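Local coordinates for protein plastocyanin (Adiantum capillus-veneris, PDB 1KDI) that carries electrons between the cytochrome b6-f complex and P700 of photosystem I, using one bound copper ion, at residues D17-S22 with G97-K102; I39-P44 with Y83-T88. All coordinates share one frame; numbering follows the deposited sequence.

Contact 1. Residues D17-S22 with G97-K102; sequences DSITVS and GTLTVK
Thr100 turns the N-H of its flat peptide group to Ile19: Thr100 N lies in the carbonyl plane, 2.8 Å from Ile19 O. Val21 N in turn reaches Thr100 O nearly along the C=O axis. Thr98 N sits differently, above the carbonyl plane of Asp17, 37° out of it. Ile19 N to Thr98 O and Lys102 N to Val21 O complete five backbone bonds. Strand 18-21 is an outermost strand of its sheet, paired parallel to the C-terminal strand 96-101 in the plastocyanin (cupredoxin) beta-sandwich.

One face of this strand pair carries Ser18, Thr20, Thr98 and Thr100. A water there donates to Ile19 O at 2.9 Å and is hydrogen-bonded to Thr98 OG1 and Thr100 OG1. Thr98 OG1 can join in because it stands between its backbone N and carbonyl carbon (chi1 57°). Ser18 OG lies 3.0 Å from Thr98 OG1. Thr20 and Thr100 lie side by side and point the same way.

The other face is apolar. Leu99 CD2 packs 3.7 Å from Val21 CG2 and 4.0 Å from Ile19 CG1, with the Val21 and Leu99 side chains at about a right angle. Ile19 also touches Phe85 of strand 81-86.

The chemistry divides the pair in two. Buried aliphatic groups line one face, while hydroxyls and water serve the other. Ile19 O is gripped twice, by Thr100 N and by the water.

Contact 2. Residues I39-P44 with Y83-T88; sequences IVFDIP and YTFYCT. With CU (copper (II) ion), chain B.
Tyr86 holds CG between its backbone N and carbonyl carbon (chi1 65°), which swings the ring back over Val40. Val40 O then lies over one ring face, offset toward the rim. Val40 has CG1 anti to the backbone N, and this branch reaches the phenol end, 3.4 Å from Tyr86 OH. Its other branch, CG2, turns to Thr88 OG1 at 3.5 Å. The Asp42 side chain crosses that of Tyr86 at about a right angle, and Asp42 OD2 comes obliquely to the ring, 3.7 Å from Tyr86 CD2. Lys91 adds a cation-pi contact to the same ring.

The Phe85 side chain lies on the other face of the sheet, beside Phe41. Phe85 CB sits over one face of the Phe41 ring, 4.0 Å from the centroid, in a CH-pi contact. The two rings meet obliquely, with their planes at 59°. Phe14 and Phe29 meet the Phe85 ring edge-to-face. Further along, Pro44 CG approaches the edge of the Tyr83 ring, whose OH bonds to Thr79 O.

The backbones pair antiparallel. Val40 and Tyr86 exchange two hydrogen bonds, N to O each way, and Asp42 N binds Thr84 O at 2.9 Å. Past this bond a water takes over, donating to Asp42 O and accepting from Thr84 N.

Cys87 follows Tyr86 at the end of strand 81-86, with Cys87 SG 2.2 Å from the copper ion. His37 and His90 also bind the metal through ND1, and Met95 is a further copper ligand. A strand that runs into a cysteine ligand, paired with the segment just after the first histidine ligand, is characteristic of the type 1 copper site in the cupredoxin fold.

From the N terminus, residues 17-22 come first and wait until 97-102 at the C terminus for their partner. Contact 1 thus closes the outer loop. Contact 2 joins 39-44 to 83-88 and is nested inside it. Both contacts belong to one mixed sheet, with strand order 18-21, 96-101, 81-86, 40-41. Contact 1 sets one border of this sheet and contact 2 the other. The middle strands join them: Leu99 O lies 2.8 Å from Tyr83 N, a probable hydrogen bond, and Gly97 O probably bonds Phe85 N. The connection between these two strands carries three copper ligands, Cys87, His90 and Met95.

Contact 1. Residues D17-S22 with G97-K102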
loop_
_atom_site.group_PDB
_atom_site.type_symbol
_atom_site.label_atom_id
_atom_site.label_comp_id
_atom_site.label_asym_id
_atom_site.label_seq_id
_atom_site.Cartn_x
_atom_site.Cartn_y
_atom_site.Cartn_z
ATOM N N ASP A 17 9.266 -3.551 2.774
ATOM C CA ASP A 17 8.086 -3.235 3.584
ATOM C C ASP A 17 8.182 -1.893 4.293
ATOM O O ASP A 17 7.421 -1.649 5.229
ATOM C CB ASP A 17 7.820 -4.322 4.636
ATOM C CG ASP A 17 8.913 -4.646 5.644
ATOM O OD1 ASP A 17 9.814 -3.844 5.898
ATOM O OD2 ASP A 17 8.846 -5.732 6.213
ATOM N N SER A 18 9.135 -1.057 3.864
ATOM C CA SER A 18 9.410 0.233 4.440
ATOM C C SER A 18 10.010 1.058 3.319
ATOM O O SER A 18 10.986 0.630 2.682
ATOM C CB SER A 18 10.366 0.033 5.553
ATOM O OG SER A 18 10.206 1.059 6.514
ATOM N N ILE A 19 9.348 2.173 2.989
ATOM C CA ILE A 19 9.716 3.027 1.888
ATOM C C ILE A 19 9.604 4.433 2.446
ATOM O O ILE A 19 8.776 4.730 3.321
ATOM C CB ILE A 19 8.787 3.064 0.599
ATOM C CG1 ILE A 19 7.465 2.361 0.724
ATOM C CG2 ILE A 19 9.650 2.517 -0.532
ATOM C CD1 ILE A 19 7.428 0.825 0.919
ATOM N N THR A 20 10.518 5.260 1.959
ATOM C CA THR A 20 10.544 6.665 2.289
ATOM C C THR A 20 10.471 7.364 0.946
ATOM O O THR A 20 11.198 7.012 0.000
ATOM C CB THR A 20 11.843 6.995 3.051
ATOM O OG1 THR A 20 11.872 6.197 4.253
ATOM C CG2 THR A 20 11.938 8.515 3.298
ATOM N N VAL A 21 9.536 8.294 0.812
ATOM C CA VAL A 21 9.334 8.994 -0.446
ATOM C C VAL A 21 9.235 10.469 -0.132
ATOM O O VAL A 21 9.083 10.853 1.022
ATOM C CB VAL A 21 8.019 8.584 -1.202
ATOM C CG1 VAL A 21 8.096 7.104 -1.503
ATOM C CG2 VAL A 21 6.751 8.898 -0.393
ATOM N N SER A 22 9.330 11.271 -1.171
ATOM C CA SER A 22 9.090 12.697 -1.097
ATOM C C SER A 22 7.590 12.997 -1.291
ATOM O O SER A 22 6.873 12.211 -1.934
ATOM C CB SER A 22 9.946 13.333 -2.195
ATOM O OG SER A 22 11.298 12.831 -2.175
ATOM N N GLY A 97 3.280 -2.814 5.586
ATOM C CA GLY A 97 4.498 -2.067 5.401
ATOM C C GLY A 97 4.291 -0.642 5.888
ATOM O O GLY A 97 3.186 -0.306 6.351
ATOM N N THR A 98 5.329 0.203 5.834
ATOM C CA THR A 98 5.203 1.623 6.201
ATOM C C THR A 98 5.686 2.545 5.086
ATOM O O THR A 98 6.565 2.204 4.290
ATOM C CB THR A 98 5.984 1.957 7.498
ATOM O OG1 THR A 98 7.342 1.592 7.328
ATOM C CG2 THR A 98 5.437 1.214 8.674
ATOM N N LEU A 99 5.069 3.706 4.963
ATOM C CA LEU A 99 5.381 4.699 3.964
ATOM C C LEU A 99 5.754 5.936 4.790
ATOM O O LEU A 99 4.899 6.366 5.576
ATOM C CB LEU A 99 4.173 5.070 3.147
ATOM C CG LEU A 99 4.210 5.559 1.697
ATOM C CD1 LEU A 99 3.384 6.798 1.573
ATOM C CD2 LEU A 99 5.606 5.833 1.242
ATOM N N THR A 100 6.991 6.468 4.672
ATOM C CA THR A 100 7.415 7.689 5.337
ATOM C C THR A 100 7.438 8.707 4.234
ATOM O O THR A 100 8.148 8.535 3.238
ATOM C CB THR A 100 8.824 7.594 5.938
ATOM O OG1 THR A 100 8.665 6.696 7.015
ATOM C CG2 THR A 100 9.399 8.861 6.540
ATOM N N VAL A 101 6.636 9.771 4.366
ATOM C CA VAL A 101 6.617 10.879 3.414
ATOM C C VAL A 101 7.433 12.026 4.071
ATOM O O VAL A 101 7.188 12.411 5.237
ATOM C CB VAL A 101 5.168 11.338 3.144
ATOM C CG1 VAL A 101 5.149 12.356 2.013
ATOM C CG2 VAL A 101 4.311 10.152 2.733
ATOM N N LYS A 102 8.452 12.469 3.330
ATOM C CA LYS A 102 9.346 13.564 3.704
ATOM C C LYS A 102 8.793 14.848 3.166
ATOM O O LYS A 102 8.552 15.721 4.000
ATOM C CB LYS A 102 10.776 13.449 3.125
ATOM C CG LYS A 102 11.640 12.431 3.833
ATOM C CD LYS A 102 11.502 12.824 5.285
ATOM C CE LYS A 102 12.119 11.914 6.305
ATOM N NZ LYS A 102 11.640 12.476 7.555
ATOM O OXT LYS A 102 8.625 14.958 1.940
HETATM O O HOH W 1 8.766 3.966 6.158
#

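Contact 2. Residues I39-P44 with Y83-T88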
loop_
_atom_site.group_PDB
_atom_site.type_symbol
_atom_site.label_atom_id
_atom_site.label_comp_id
_atom_site.label_asym_id
_atom_site.label_seq_id
_atom_site.Cartn_x
_atom_site.Cartn_y
_atom_site.Cartn_z
ATOM N N ILE A 39 -3.778 -3.108 -1.354
ATOM C CA ILE A 39 -3.150 -2.192 -0.416
ATOM C C ILE A 39 -4.161 -1.108 -0.034
ATOM O O ILE A 39 -4.779 -0.412 -0.832
ATOM C CB ILE A 39 -1.760 -1.646 -1.062
ATOM C CG1 ILE A 39 -1.664 -0.172 -0.938
ATOM C CG2 ILE A 39 -1.579 -1.989 -2.539
ATOM C CD1 ILE A 39 -1.111 0.101 0.412
ATOM N N VAL A 40 -4.316 -1.094 1.266
ATOM C CA VAL A 40 -5.212 -0.222 1.981
ATOM C C VAL A 40 -4.390 0.460 3.074
ATOM O O VAL A 40 -3.677 -0.212 3.829
ATOM C CB VAL A 40 -6.339 -1.100 2.581
ATOM C CG1 VAL A 40 -7.200 -0.272 3.486
ATOM C CG2 VAL A 40 -7.164 -1.730 1.466
ATOM N N PHE A 41 -4.444 1.787 3.204
ATOM C CA PHE A 41 -3.789 2.504 4.291
ATOM C C PHE A 41 -4.627 2.566 5.542
ATOM O O PHE A 41 -5.863 2.713 5.508
ATOM C CB PHE A 41 -3.470 3.931 3.871
ATOM C CG PHE A 41 -2.255 4.005 2.962
ATOM C CD1 PHE A 41 -2.383 3.831 1.609
ATOM C CD2 PHE A 41 -1.020 4.233 3.526
ATOM C CE1 PHE A 41 -1.276 3.878 0.802
ATOM C CE2 PHE A 41 0.084 4.281 2.705
ATOM C CZ PHE A 41 -0.048 4.104 1.352
ATOM N N ASP A 42 -3.915 2.443 6.656
ATOM C CA ASP A 42 -4.483 2.654 7.958
ATOM C C ASP A 42 -4.669 4.154 8.154
ATOM O O ASP A 42 -3.845 4.959 7.724
ATOM C CB ASP A 42 -3.577 2.173 9.014
ATOM C CG ASP A 42 -4.259 1.112 9.822
ATOM O OD1 ASP A 42 -5.325 1.385 10.404
ATOM O OD2 ASP A 42 -3.711 0.004 9.832
ATOM N N ILE A 43 -5.751 4.608 8.768
ATOM C CA ILE A 43 -5.950 6.042 8.903
ATOM C C ILE A 43 -5.646 6.351 10.351
ATOM O O ILE A 43 -6.286 5.747 11.219
ATOM C CB ILE A 43 -7.395 6.385 8.499
ATOM C CG1 ILE A 43 -7.565 6.036 7.014
ATOM C CG2 ILE A 43 -7.678 7.878 8.773
ATOM C CD1 ILE A 43 -8.895 6.322 6.328
ATOM N N PRO A 44 -4.640 7.191 10.666
ATOM C CA PRO A 44 -4.213 7.463 12.038
ATOM C C PRO A 44 -5.382 8.067 12.805
ATOM O O PRO A 44 -6.009 8.996 12.295
ATOM C CB PRO A 44 -3.053 8.409 11.879
ATOM C CG PRO A 44 -2.655 8.340 10.411
ATOM C CD PRO A 44 -3.983 8.097 9.725
ATOM N N TYR A 83 2.984 6.352 7.575
ATOM C CA TYR A 83 1.666 5.767 7.438
ATOM C C TYR A 83 1.854 4.264 7.322
ATOM O O TYR A 83 2.875 3.882 6.750
ATOM C CB TYR A 83 1.045 6.365 6.192
ATOM C CG TYR A 83 0.989 7.895 6.235
ATOM C CD1 TYR A 83 0.107 8.519 7.115
ATOM C CD2 TYR A 83 1.833 8.643 5.426
ATOM C CE1 TYR A 83 0.070 9.890 7.191
ATOM C CE2 TYR A 83 1.806 10.019 5.499
ATOM C CZ TYR A 83 0.923 10.624 6.375
ATOM O OH TYR A 83 0.871 12.011 6.424
ATOM N N THR A 84 0.932 3.448 7.872
ATOM C CA THR A 84 0.984 2.001 7.721
ATOM C C THR A 84 0.047 1.546 6.635
ATOM O O THR A 84 -1.053 2.064 6.508
ATOM C CB THR A 84 0.593 1.312 9.001
ATOM O OG1 THR A 84 1.564 1.695 9.956
ATOM C CG2 THR A 84 0.613 -0.223 8.892
ATOM N N PHE A 85 0.438 0.615 5.789
ATOM C CA PHE A 85 -0.488 0.047 4.843
ATOM C C PHE A 85 -0.510 -1.480 4.998
ATOM O O PHE A 85 0.395 -2.075 5.608
ATOM C CB PHE A 85 -0.098 0.470 3.448
ATOM C CG PHE A 85 1.272 0.094 2.923
ATOM C CD1 PHE A 85 1.466 -1.134 2.329
ATOM C CD2 PHE A 85 2.313 0.997 3.065
ATOM C CE1 PHE A 85 2.724 -1.471 1.872
ATOM C CE2 PHE A 85 3.559 0.648 2.603
ATOM C CZ PHE A 85 3.766 -0.587 2.008
ATOM N N TYR A 86 -1.601 -2.118 4.574
ATOM C CA TYR A 86 -1.717 -3.561 4.725
ATOM C C TYR A 86 -2.524 -4.124 3.575
ATOM O O TYR A 86 -3.102 -3.395 2.753
ATOM C CB TYR A 86 -2.356 -3.892 6.090
ATOM C CG TYR A 86 -3.787 -3.403 6.225
ATOM C CD1 TYR A 86 -4.850 -4.142 5.739
ATOM C CD2 TYR A 86 -4.011 -2.170 6.802
ATOM C CE1 TYR A 86 -6.139 -3.654 5.812
ATOM C CE2 TYR A 86 -5.293 -1.674 6.884
ATOM C CZ TYR A 86 -6.333 -2.415 6.390
ATOM O OH TYR A 86 -7.597 -1.882 6.464
ATOM N N CYS A 87 -2.477 -5.443 3.473
ATOM C CA CYS A 87 -3.216 -6.110 2.426
ATOM C C CYS A 87 -4.501 -6.573 3.111
ATOM O O CYS A 87 -4.361 -7.199 4.164
ATOM C CB CYS A 87 -2.373 -7.319 1.888
ATOM S SG CYS A 87 -3.378 -8.450 0.876
ATOM N N THR A 88 -5.722 -6.359 2.636
ATOM C CA THR A 88 -6.892 -6.920 3.309
ATOM C C THR A 88 -6.979 -8.478 3.382
ATOM O O THR A 88 -7.119 -8.965 4.504
ATOM C CB THR A 88 -8.104 -6.333 2.614
ATOM O OG1 THR A 88 -8.003 -4.922 2.620
ATOM C CG2 THR A 88 -9.343 -6.722 3.335
HETATM CU CU CU B . -2.068 -10.176 0.461
HETATM O O HOH W 2 -1.300 5.090 8.912
#